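PDB 5IYS: phytoene synthase from Enterococcus hirae, which probably condenses isoprenoid diphosphates head to head, as squalene and phytoene synthases do, and here binds farnesyl thiodiphosphate, a substrate analogue, together with magnesium. Local coordinates for residues A[123-128]-A[190-195]; A[168-173]-A[183-188]; A[174-179]-A[265-270]. One frame throughout, in Å; residues are numbered along the deposited sequence.

Contact 1: A[123-128]-A[190-195]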
loop_
_atom_site.group_PDB
_atom_site.type_symbol
_atom_site.label_atom_id
_atom_site.label_comp_id
_atom_site.label_asym_id
_atom_site.label_seq_id
_atom_site.Cartn_x
_atom_site.Cartn_y
_atom_site.Cartn_z
ATOM N N GLU A 123 10.874 -3.027 -17.631
ATOM C CA GLU A 123 12.192 -3.216 -18.220
ATOM C C GLU A 123 13.282 -2.653 -17.316
ATOM O O GLU A 123 14.329 -3.282 -17.112
ATOM C CB GLU A 123 12.254 -2.635 -19.644
ATOM C CG GLU A 123 10.904 -2.686 -20.371
ATOM C CD GLU A 123 10.976 -3.215 -21.797
ATOM O OE1 GLU A 123 10.498 -2.510 -22.711
ATOM O OE2 GLU A 123 11.455 -4.353 -22.005
ATOM N N THR A 124 12.993 -1.533 -16.659
ATOM C CA THR A 124 14.006 -0.891 -15.821
ATOM C C THR A 124 13.483 -0.651 -14.391
ATOM O O THR A 124 12.279 -0.719 -14.168
ATOM C CB THR A 124 14.413 0.456 -16.431
ATOM O OG1 THR A 124 13.256 1.291 -16.490
ATOM C CG2 THR A 124 14.923 0.273 -17.870
ATOM N N ARG A 125 14.363 -0.260 -13.471
ATOM C CA ARG A 125 13.943 0.159 -12.137
ATOM C C ARG A 125 13.183 1.473 -12.185
ATOM O O ARG A 125 12.310 1.722 -11.361
ATOM C CB ARG A 125 15.148 0.306 -11.210
ATOM C CG ARG A 125 15.724 -1.030 -10.772
ATOM C CD ARG A 125 16.216 -0.996 -9.335
ATOM N NE ARG A 125 16.874 -2.249 -8.962
ATOM C CZ ARG A 125 17.647 -2.412 -7.890
ATOM N NH1 ARG A 125 17.880 -1.397 -7.065
ATOM N NH2 ARG A 125 18.212 -3.593 -7.663
ATOM N N LYS A 126 13.524 2.327 -13.143
ATOM C CA LYS A 126 12.717 3.522 -13.383
ATOM C C LYS A 126 11.274 3.164 -13.710
ATOM O O LYS A 126 10.334 3.822 -13.229
ATOM C CB LYS A 126 13.314 4.335 -14.531
ATOM C CG LYS A 126 12.844 5.780 -14.595
ATOM C CD LYS A 126 14.016 6.688 -14.977
ATOM C CE LYS A 126 13.556 7.999 -15.603
ATOM N NZ LYS A 126 14.631 8.652 -16.412
ATOM N N ASP A 127 11.106 2.186 -14.597
ATOM C CA ASP A 127 9.768 1.728 -14.961
ATOM C C ASP A 127 9.064 1.206 -13.707
ATOM O O ASP A 127 7.872 1.457 -13.483
ATOM C CB ASP A 127 9.809 0.603 -15.997
ATOM C CG ASP A 127 10.254 1.077 -17.369
ATOM O OD1 ASP A 127 9.701 2.076 -17.865
ATOM O OD2 ASP A 127 11.195 0.477 -17.925
ATOM N N LEU A 128 9.793 0.418 -12.929
ATOM C CA LEU A 128 9.187 -0.200 -11.754
ATOM C C LEU A 128 8.829 0.889 -10.742
ATOM O O LEU A 128 7.788 0.815 -10.090
ATOM C CB LEU A 128 10.126 -1.224 -11.107
ATOM C CG LEU A 128 9.594 -1.987 -9.873
ATOM C CD1 LEU A 128 8.226 -2.646 -10.120
ATOM C CD2 LEU A 128 10.588 -3.040 -9.390
ATOM N N MET A 190 17.303 -8.734 -13.503
ATOM C CA MET A 190 17.469 -10.146 -13.831
ATOM C C MET A 190 18.749 -10.395 -14.630
ATOM O O MET A 190 19.505 -11.318 -14.317
ATOM C CB MET A 190 16.286 -10.615 -14.662
ATOM C CG MET A 190 14.967 -10.107 -14.141
ATOM S SD MET A 190 13.879 -11.509 -13.868
ATOM C CE MET A 190 14.667 -12.114 -12.380
ATOM N N THR A 191 19.030 -9.499 -15.574
ATOM C CA THR A 191 20.285 -9.528 -16.325
ATOM C C THR A 191 21.520 -9.209 -15.465
ATOM O O THR A 191 22.500 -9.958 -15.492
ATOM C CB THR A 191 20.204 -8.613 -17.560
ATOM O OG1 THR A 191 19.124 -9.042 -18.400
ATOM C CG2 THR A 191 21.503 -8.633 -18.341
ATOM N N ARG A 192 21.445 -8.162 -14.644
ATOM C CA ARG A 192 22.575 -7.722 -13.820
ATOM C C ARG A 192 23.024 -8.825 -12.852
ATOM O O ARG A 192 24.230 -9.053 -12.672
ATOM C CB ARG A 192 22.229 -6.412 -13.086
ATOM C CG ARG A 192 23.021 -6.124 -11.807
ATOM C CD ARG A 192 22.615 -4.792 -11.168
ATOM N NE ARG A 192 23.376 -4.500 -9.950
ATOM C CZ ARG A 192 22.988 -3.646 -9.007
ATOM N NH1 ARG A 192 21.847 -2.977 -9.131
ATOM N NH2 ARG A 192 23.729 -3.487 -7.918
ATOM N N PHE A 193 22.058 -9.556 -12.294
ATOM C CA PHE A 193 22.355 -10.533 -11.253
ATOM C C PHE A 193 22.402 -11.960 -11.798
ATOM O O PHE A 193 22.639 -12.902 -11.050
ATOM C CB PHE A 193 21.374 -10.415 -10.073
ATOM C CG PHE A 193 21.531 -9.143 -9.281
ATOM C CD1 PHE A 193 22.557 -9.005 -8.354
ATOM C CD2 PHE A 193 20.719 -8.045 -9.543
ATOM C CE1 PHE A 193 22.747 -7.805 -7.655
ATOM C CE2 PHE A 193 20.905 -6.850 -8.869
ATOM C CZ PHE A 193 21.889 -6.732 -7.905
ATOM N N GLY A 194 22.147 -12.115 -13.093
ATOM C CA GLY A 194 22.138 -13.434 -13.723
ATOM C C GLY A 194 21.048 -14.355 -13.207
ATOM O O GLY A 194 21.300 -15.518 -12.893
ATOM N N VAL A 195 19.834 -13.821 -13.090
ATOM C CA VAL A 195 18.664 -14.620 -12.742
ATOM C C VAL A 195 17.929 -15.054 -14.000
ATOM O O VAL A 195 17.640 -14.241 -14.865
ATOM C CB VAL A 195 17.668 -13.827 -11.853
ATOM C CG1 VAL A 195 16.446 -14.692 -11.536
ATOM C CG2 VAL A 195 18.367 -13.399 -10.568
#
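NH1 of R192 comes over one face of the R125 guanidinium, 4.0 Å from its NH2. The two long side chains run across each other at about a right angle, their guanidinium planes 33° apart. No hydrogen bond spans the two segments, and the salt bridge of R125 NE to D189 probably offsets the nearness of the two positive charges; NH2 of R125 is hydrogen-bonded to S215. R192 reaches over with CG anti to the backbone N (chi1 156°) and an extended chain, on the solvent side of the contact. The closer packing lies beside it, where CZ of F193 sits 3.3 Å above the plane of the R192 guanidinium, toward its rim. R125 touches that ring more loosely, NH2 standing 4.4 Å from CE2 of F193. Just after F193, G194 closes a Schellman motif that ends the helix. The contact thus joins the start of helix 125-143 to the last turn of helix 187-193 at the protein surface, with F193 packed against A211 and L212 of helix 207-227.

Contact 2: A[168-173]-A[183-188]. With MG (magnesium ion), chain D; FPS (S-[(2E,6E)-3,7,11-trimethyldodeca-2,6,10-trienyl] trihydrogen thiodiphosphate), chain G; FPS (S-[(2E,6E)-3,7,11-trimethyldodeca-2,6,10-trienyl] trihydrogen thiodiphosphate), chain H.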
loop_
_atom_site.group_PDB
_atom_site.type_symbol
_atom_site.label_atom_id
_atom_site.label_comp_id
_atom_site.label_asym_id
_atom_site.label_seq_id
_atom_site.Cartn_x
_atom_site.Cartn_y
_atom_site.Cartn_z
ATOM N N THR A 168 8.277 -4.091 -1.028
ATOM C CA THR A 168 8.168 -5.170 -0.038
ATOM C C THR A 168 7.129 -6.208 -0.475
ATOM O O THR A 168 7.364 -7.422 -0.411
ATOM C CB THR A 168 7.753 -4.577 1.329
ATOM O OG1 THR A 168 8.714 -3.579 1.734
ATOM C CG2 THR A 168 7.649 -5.669 2.394
ATOM N N ASN A 169 5.979 -5.737 -0.941
ATOM C CA ASN A 169 4.939 -6.648 -1.443
ATOM C C ASN A 169 5.425 -7.522 -2.608
ATOM O O ASN A 169 5.181 -8.748 -2.656
ATOM C CB ASN A 169 3.689 -5.838 -1.809
ATOM C CG ASN A 169 2.521 -6.720 -2.231
ATOM O OD1 ASN A 169 2.526 -7.240 -3.335
ATOM N ND2 ASN A 169 1.514 -6.869 -1.365
ATOM N N ILE A 170 6.191 -6.892 -3.493
ATOM C CA ILE A 170 6.786 -7.563 -4.644
ATOM C C ILE A 170 7.754 -8.676 -4.196
ATOM O O ILE A 170 7.696 -9.832 -4.664
ATOM C CB ILE A 170 7.517 -6.522 -5.532
ATOM C CG1 ILE A 170 6.512 -5.712 -6.370
ATOM C CG2 ILE A 170 8.477 -7.199 -6.473
ATOM C CD1 ILE A 170 7.097 -4.443 -7.042
ATOM N N LEU A 171 8.605 -8.327 -3.239
ATOM C CA LEU A 171 9.661 -9.210 -2.745
ATOM C C LEU A 171 9.069 -10.343 -1.929
ATOM O O LEU A 171 9.606 -11.455 -1.868
ATOM C CB LEU A 171 10.650 -8.400 -1.897
ATOM C CG LEU A 171 11.582 -7.508 -2.729
ATOM C CD1 LEU A 171 12.249 -6.492 -1.839
ATOM C CD2 LEU A 171 12.674 -8.367 -3.458
ATOM N N ARG A 172 7.927 -10.072 -1.317
ATOM C CA ARG A 172 7.255 -11.096 -0.520
ATOM C C ARG A 172 6.640 -12.158 -1.433
ATOM O O ARG A 172 6.530 -13.327 -1.046
ATOM C CB ARG A 172 6.202 -10.428 0.380
ATOM C CG ARG A 172 5.443 -11.367 1.324
ATOM C CD ARG A 172 4.261 -10.608 1.945
ATOM N NE ARG A 172 3.234 -10.388 0.922
ATOM C CZ ARG A 172 2.122 -9.684 1.101
ATOM N NH1 ARG A 172 1.957 -8.999 2.223
ATOM N NH2 ARG A 172 1.199 -9.658 0.148
ATOM N N ASP A 173 6.222 -11.778 -2.635
ATOM C CA ASP A 173 5.257 -12.587 -3.377
ATOM C C ASP A 173 5.825 -13.071 -4.719
ATOM O O ASP A 173 5.068 -13.416 -5.631
ATOM C CB ASP A 173 3.966 -11.807 -3.663
ATOM C CG ASP A 173 3.152 -11.480 -2.408
ATOM O OD1 ASP A 173 3.354 -12.121 -1.355
ATOM O OD2 ASP A 173 2.286 -10.579 -2.491
ATOM N N ILE A 183 5.812 -10.994 -13.550
ATOM C CA ILE A 183 7.145 -10.751 -13.008
ATOM C C ILE A 183 7.274 -9.257 -12.793
ATOM O O ILE A 183 7.231 -8.497 -13.756
ATOM C CB ILE A 183 8.273 -11.248 -13.954
ATOM C CG1 ILE A 183 8.124 -12.757 -14.202
ATOM C CG2 ILE A 183 9.657 -10.920 -13.372
ATOM C CD1 ILE A 183 9.215 -13.358 -15.103
ATOM N N TYR A 184 7.360 -8.844 -11.529
ATOM C CA TYR A 184 7.657 -7.445 -11.208
ATOM C C TYR A 184 9.146 -7.109 -11.156
ATOM O O TYR A 184 9.544 -5.951 -11.265
ATOM C CB TYR A 184 6.963 -7.075 -9.885
ATOM C CG TYR A 184 5.454 -7.057 -10.011
ATOM C CD1 TYR A 184 4.789 -5.930 -10.491
ATOM C CD2 TYR A 184 4.696 -8.184 -9.687
ATOM C CE1 TYR A 184 3.423 -5.910 -10.611
ATOM C CE2 TYR A 184 3.319 -8.173 -9.798
ATOM C CZ TYR A 184 2.690 -7.024 -10.249
ATOM O OH TYR A 184 1.314 -7.002 -10.345
ATOM N N LEU A 185 9.984 -8.092 -10.864
ATOM C CA LEU A 185 11.424 -7.862 -10.905
ATOM C C LEU A 185 11.812 -7.370 -12.308
ATOM O O LEU A 185 11.171 -7.742 -13.289
ATOM C CB LEU A 185 12.176 -9.160 -10.588
ATOM C CG LEU A 185 11.803 -9.839 -9.270
ATOM C CD1 LEU A 185 12.556 -11.170 -9.146
ATOM C CD2 LEU A 185 12.091 -8.932 -8.072
ATOM N N THR A 186 12.769 -6.452 -12.385
ATOM C CA THR A 186 13.037 -5.792 -13.646
ATOM C C THR A 186 13.885 -6.662 -14.567
ATOM O O THR A 186 14.677 -7.503 -14.123
ATOM C CB THR A 186 13.647 -4.389 -13.484
ATOM O OG1 THR A 186 15.012 -4.482 -13.059
ATOM C CG2 THR A 186 12.843 -3.572 -12.471
ATOM N N LYS A 187 13.629 -6.535 -15.862
ATOM C CA LYS A 187 14.515 -7.158 -16.840
ATOM C C LYS A 187 15.984 -6.809 -16.629
ATOM O O LYS A 187 16.857 -7.678 -16.629
ATOM C CB LYS A 187 14.049 -6.826 -18.248
ATOM C CG LYS A 187 12.780 -7.553 -18.607
ATOM C CD LYS A 187 12.470 -7.380 -20.088
ATOM C CE LYS A 187 11.083 -7.920 -20.433
ATOM N NZ LYS A 187 10.567 -7.232 -21.651
ATOM N N GLU A 188 16.243 -5.549 -16.314
ATOM C CA GLU A 188 17.600 -5.102 -16.091
ATOM C C GLU A 188 18.261 -5.727 -14.869
ATOM O O GLU A 188 19.404 -6.192 -14.945
ATOM C CB GLU A 188 17.638 -3.580 -16.102
ATOM C CG GLU A 188 18.460 -2.917 -15.024
ATOM C CD GLU A 188 18.301 -1.409 -15.087
ATOM O OE1 GLU A 188 17.571 -0.844 -14.237
ATOM O OE2 GLU A 188 18.807 -0.820 -16.070
HETATM MG MG MG D . 1.730 -8.077 -5.136
HETATM C C1 FPS G . -0.737 -3.640 0.763
HETATM S S1 FPS G . -2.490 -3.643 0.806
HETATM C C2 FPS G . -0.417 -2.168 0.579
HETATM C C3 FPS G . 0.613 -1.698 -0.145
HETATM C C4 FPS G . 1.570 -2.636 -0.820
HETATM C C5 FPS G . 0.864 -0.208 -0.278
HETATM C C6 FPS G . -0.144 0.685 0.445
HETATM C C7 FPS G . 0.441 2.080 0.553
HETATM C C8 FPS G . 0.242 2.860 1.630
HETATM C C10 FPS G . 0.772 4.276 1.568
HETATM C C9 FPS G . -0.535 2.410 2.844
HETATM C C11 FPS G . 1.693 4.521 2.766
HETATM C C12 FPS G . 2.103 5.982 2.844
HETATM C C13 FPS G . 1.470 6.921 3.583
HETATM C C14 FPS G . 1.992 8.335 3.606
HETATM C C15 FPS G . 0.263 6.596 4.425
HETATM P PA FPS G . -3.225 -5.360 1.686
HETATM O O1A FPS G . -4.541 -5.130 2.288
HETATM O O2A FPS G . -3.477 -6.287 0.384
HETATM O O3A FPS G . -2.198 -6.165 2.605
HETATM P PB FPS G . -1.248 -7.235 1.835
HETATM O O1B FPS G . -1.848 -8.612 1.891
HETATM O O2B FPS G . 0.084 -7.068 2.527
HETATM O O3B FPS G . -1.053 -6.929 0.366
HETATM C C1 FPS H . -1.795 -4.561 -2.719
HETATM S S1 FPS H . -0.386 -4.943 -3.711
HETATM C C2 FPS H . -2.715 -3.644 -3.488
HETATM C C3 FPS H . -2.452 -2.357 -3.777
HETATM C C4 FPS H . -1.146 -1.681 -3.454
HETATM C C5 FPS H . -3.516 -1.573 -4.512
HETATM C C6 FPS H . -4.681 -1.206 -3.595
HETATM C C7 FPS H . -4.177 -0.630 -2.282
HETATM C C8 FPS H . -4.665 -1.046 -1.105
HETATM C C10 FPS H . -4.052 -0.453 0.141
HETATM C C9 FPS H . -5.708 -2.130 -1.029
HETATM C C11 FPS H . -4.782 0.775 0.638
HETATM C C12 FPS H . -4.276 0.917 2.067
HETATM C C13 FPS H . -4.625 1.918 2.897
HETATM C C14 FPS H . -5.568 3.016 2.513
HETATM C C15 FPS H . -4.027 1.937 4.269
HETATM P PA FPS H . -1.045 -6.676 -4.566
HETATM O O1A FPS H . -2.267 -6.398 -5.360
HETATM O O2A FPS H . 0.107 -7.232 -5.543
HETATM O O3A FPS H . -1.120 -7.791 -3.392
HETATM P PB FPS H . -2.413 -8.462 -2.747
HETATM O O1B FPS H . -2.310 -9.921 -3.101
HETATM O O2B FPS H . -3.719 -7.911 -3.277
HETATM O O3B FPS H . -2.328 -8.210 -1.256
HETATM O O HOH W 1 3.383 -8.777 -5.364
HETATM O O HOH W 2 2.351 -6.887 -6.585
HETATM O O HOH W 3 1.248 -9.107 -3.915
#
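I170 sets its branched side chain against the root of Y184, the two side chains crossing at about a right angle. CG2 of I170 touches CB of Y184 at 3.7 Å, and CG1 lies about as near the same carbon. With chi1 at -68° the Y184 ring is carried away from the isoleucine; its hydroxyl bonds R182, and F119 meets the ring edge-to-face. L185 closes the apolar patch more loosely with CD2, 4.3 Å from CG2 of I170, and packs on L212 and L216 of helix 207-227. The turn of helix 155-172 that carries I170 also presents N169 and R172 to the active site of this all-helical squalene/phytoene synthase fold. N169 has CG anti to its backbone N (chi1 -175°) and puts OD1 2.1 Å from a magnesium ion, which is also bound by O2A of one thiodiphosphate (chain H) and by waters. R172 points NH1 at O2B of the second ligand (chain G), a 2.7 Å hydrogen bond at 159°. It also grips D173 side-on, NE to OD1 and NH2 to OD2, in a salt bridge that fixes the rotation of the guanidinium. One metal-bound water lies over a face of the Y184 ring, offset toward its rim.

Contact 3: A[174-179]-A[265-270]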
loop_
_atom_site.group_PDB
_atom_site.type_symbol
_atom_site.label_atom_id
_atom_site.label_comp_id
_atom_site.label_asym_id
_atom_site.label_seq_id
_atom_site.Cartn_x
_atom_site.Cartn_y
_atom_site.Cartn_z
ATOM N N VAL A 174 7.145 -13.147 -4.845
ATOM C CA VAL A 174 7.725 -13.463 -6.144
ATOM C C VAL A 174 7.137 -14.752 -6.748
ATOM O O VAL A 174 6.766 -14.791 -7.924
ATOM C CB VAL A 174 9.246 -13.547 -6.079
ATOM C CG1 VAL A 174 9.797 -14.089 -7.387
ATOM C CG2 VAL A 174 9.855 -12.181 -5.742
ATOM N N GLY A 175 7.034 -15.805 -5.947
ATOM C CA GLY A 175 6.606 -17.103 -6.483
ATOM C C GLY A 175 5.153 -17.156 -6.920
ATOM O O GLY A 175 4.843 -17.644 -8.018
ATOM N N GLU A 176 4.263 -16.695 -6.044
ATOM C CA GLU A 176 2.824 -16.624 -6.324
ATOM C C GLU A 176 2.576 -15.722 -7.532
ATOM O O GLU A 176 1.794 -16.073 -8.423
ATOM C CB GLU A 176 2.034 -16.132 -5.098
ATOM C CG GLU A 176 1.382 -17.263 -4.265
ATOM C CD GLU A 176 1.667 -17.190 -2.759
ATOM O OE1 GLU A 176 1.457 -16.107 -2.161
ATOM O OE2 GLU A 176 2.055 -18.222 -2.151
ATOM N N ASP A 177 3.320 -14.621 -7.625
ATOM C CA ASP A 177 3.171 -13.709 -8.775
ATOM C C ASP A 177 3.519 -14.428 -10.085
ATOM O O ASP A 177 2.755 -14.395 -11.056
ATOM C CB ASP A 177 4.053 -12.472 -8.611
ATOM C CG ASP A 177 3.443 -11.431 -7.672
ATOM O OD1 ASP A 177 2.242 -11.544 -7.378
ATOM O OD2 ASP A 177 4.171 -10.527 -7.208
ATOM N N TYR A 178 4.688 -15.063 -10.107
ATOM C CA TYR A 178 5.136 -15.741 -11.318
ATOM C C TYR A 178 4.125 -16.797 -11.748
ATOM O O TYR A 178 3.889 -16.989 -12.949
ATOM C CB TYR A 178 6.502 -16.396 -11.127
ATOM C CG TYR A 178 7.006 -17.046 -12.400
ATOM C CD1 TYR A 178 7.420 -16.276 -13.475
ATOM C CD2 TYR A 178 7.030 -18.427 -12.537
ATOM C CE1 TYR A 178 7.860 -16.868 -14.640
ATOM C CE2 TYR A 178 7.470 -19.028 -13.700
ATOM C CZ TYR A 178 7.890 -18.240 -14.744
ATOM O OH TYR A 178 8.332 -18.830 -15.908
ATOM N N GLN A 179 3.603 -17.535 -10.772
ATOM C CA GLN A 179 2.587 -18.556 -11.024
ATOM C C GLN A 179 1.433 -17.950 -11.796
ATOM O O GLN A 179 0.758 -18.644 -12.554
ATOM C CB GLN A 179 2.019 -19.096 -9.715
ATOM C CG GLN A 179 2.837 -20.186 -9.060
ATOM C CD GLN A 179 2.114 -20.811 -7.875
ATOM O OE1 GLN A 179 1.331 -20.150 -7.181
ATOM N NE2 GLN A 179 2.404 -22.083 -7.613
ATOM N N ASP A 265 4.515 -18.643 0.061
ATOM C CA ASP A 265 3.952 -18.791 1.392
ATOM C C ASP A 265 4.595 -17.811 2.373
ATOM O O ASP A 265 5.010 -18.202 3.467
ATOM C CB ASP A 265 4.123 -20.242 1.874
ATOM C CG ASP A 265 3.489 -20.478 3.226
ATOM O OD1 ASP A 265 2.343 -20.027 3.420
ATOM O OD2 ASP A 265 4.158 -21.056 4.112
ATOM N N ASN A 266 4.632 -16.537 1.992
ATOM C CA ASN A 266 5.310 -15.511 2.783
ATOM C C ASN A 266 4.322 -14.535 3.424
ATOM O O ASN A 266 4.715 -13.642 4.181
ATOM C CB ASN A 266 6.305 -14.729 1.914
ATOM C CG ASN A 266 7.504 -15.570 1.490
ATOM O OD1 ASN A 266 8.049 -15.400 0.400
ATOM N ND2 ASN A 266 7.966 -16.422 2.391
ATOM N N LYS A 267 3.039 -14.737 3.147
ATOM C CA LYS A 267 2.009 -13.846 3.646
ATOM C C LYS A 267 1.565 -14.280 5.037
ATOM O O LYS A 267 1.616 -15.470 5.370
ATOM C CB LYS A 267 0.793 -13.844 2.718
ATOM C CG LYS A 267 0.997 -13.157 1.384
ATOM C CD LYS A 267 -0.290 -13.226 0.555
ATOM C CE LYS A 267 0.031 -13.226 -0.941
ATOM N NZ LYS A 267 -0.706 -12.191 -1.752
ATOM N N ASN A 268 1.059 -13.318 5.803
ATOM C CA ASN A 268 0.437 -13.628 7.085
ATOM C C ASN A 268 1.441 -14.373 7.954
ATOM O O ASN A 268 1.065 -15.274 8.704
ATOM C CB ASN A 268 -0.810 -14.495 6.872
ATOM C CG ASN A 268 -1.881 -13.789 6.054
ATOM O OD1 ASN A 268 -2.243 -12.637 6.324
ATOM N ND2 ASN A 268 -2.403 -14.485 5.052
ATOM N N LYS A 269 2.719 -14.007 7.837
ATOM C CA LYS A 269 3.763 -14.660 8.628
ATOM C C LYS A 269 4.267 -13.814 9.793
ATOM O O LYS A 269 5.044 -14.295 10.615
ATOM C CB LYS A 269 4.941 -15.115 7.765
ATOM C CG LYS A 269 4.647 -16.317 6.891
ATOM C CD LYS A 269 4.368 -17.540 7.757
ATOM C CE LYS A 269 4.103 -18.776 6.904
ATOM N NZ LYS A 269 5.371 -19.464 6.539
ATOM N N VAL A 270 3.861 -12.546 9.827
ATOM C CA VAL A 270 4.121 -11.703 10.991
ATOM C C VAL A 270 3.094 -11.944 12.102
ATOM O O VAL A 270 1.914 -11.618 11.970
ATOM C CB VAL A 270 4.169 -10.215 10.599
ATOM C CG1 VAL A 270 4.515 -9.340 11.810
ATOM C CG2 VAL A 270 5.199 -10.026 9.475
HETATM O O HOH W 4 3.936 -15.180 -0.458
#
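E176 faces the loop 265-270 with both carboxylate oxygens, each given to a different partner. Of the hydrogen bonds, one crosses directly: the backbone N of D265 donates to OE2 of E176, long at 3.3 Å and weak, though nearly straight at 163°. A water makes a second link, lying 3.1 Å from OE1 of E176 and accepting from the backbone N of N266 at 2.9 Å. The carboxylate thus meets one backbone amide of the loop directly but weakly and the next through a water, and the bend of the E176 chain at chi2 (130°) brings it there.

Van der Waals contact comes from K267, which crosses E176 obliquely and lays CE 3.4 Å from its OE1. Charge plays a looser part. NZ of K267 stands 4.5 Å from that same oxygen, beyond a salt bridge; the lysine turns at chi4, and its NZ forms a salt bridge with O1B of a bound thiodiphosphate and a long, weak ion pair with D173. E176 may still temper that charge at longer range. On the loop itself, NZ of K269 forms a salt bridge with OD2 of D265.

Short helix 174-179, which follows helix 155-172, is in this way tied at the surface to the loop between helices 236-258 and 272-287, while N266 and K267 rest on R172 at the end of helix 155-172.

How the contacts relate
Going from the N terminus, contact 1 opens at 123-128, where helix 125-143 starts, and closes at 190-195, on the last turn of helix 187-193. Contact 2 is nested within that loop, joining the end of helix 155-172 to the chain entering helix 187-193 across a short span. Contact 3 starts inside contact 2, at helix 174-179, but closes far on at 265-270, so it crosses both others. Contacts 1 and 2 touch through the salt bridge of E123 with K187; contacts 2 and 3 touch where K267 makes a long, weak ion pair with D173. Contacts 1 and 3 stay apart, their centres about 20 Å from each other, with the magnesium-bearing contact 2 joining them.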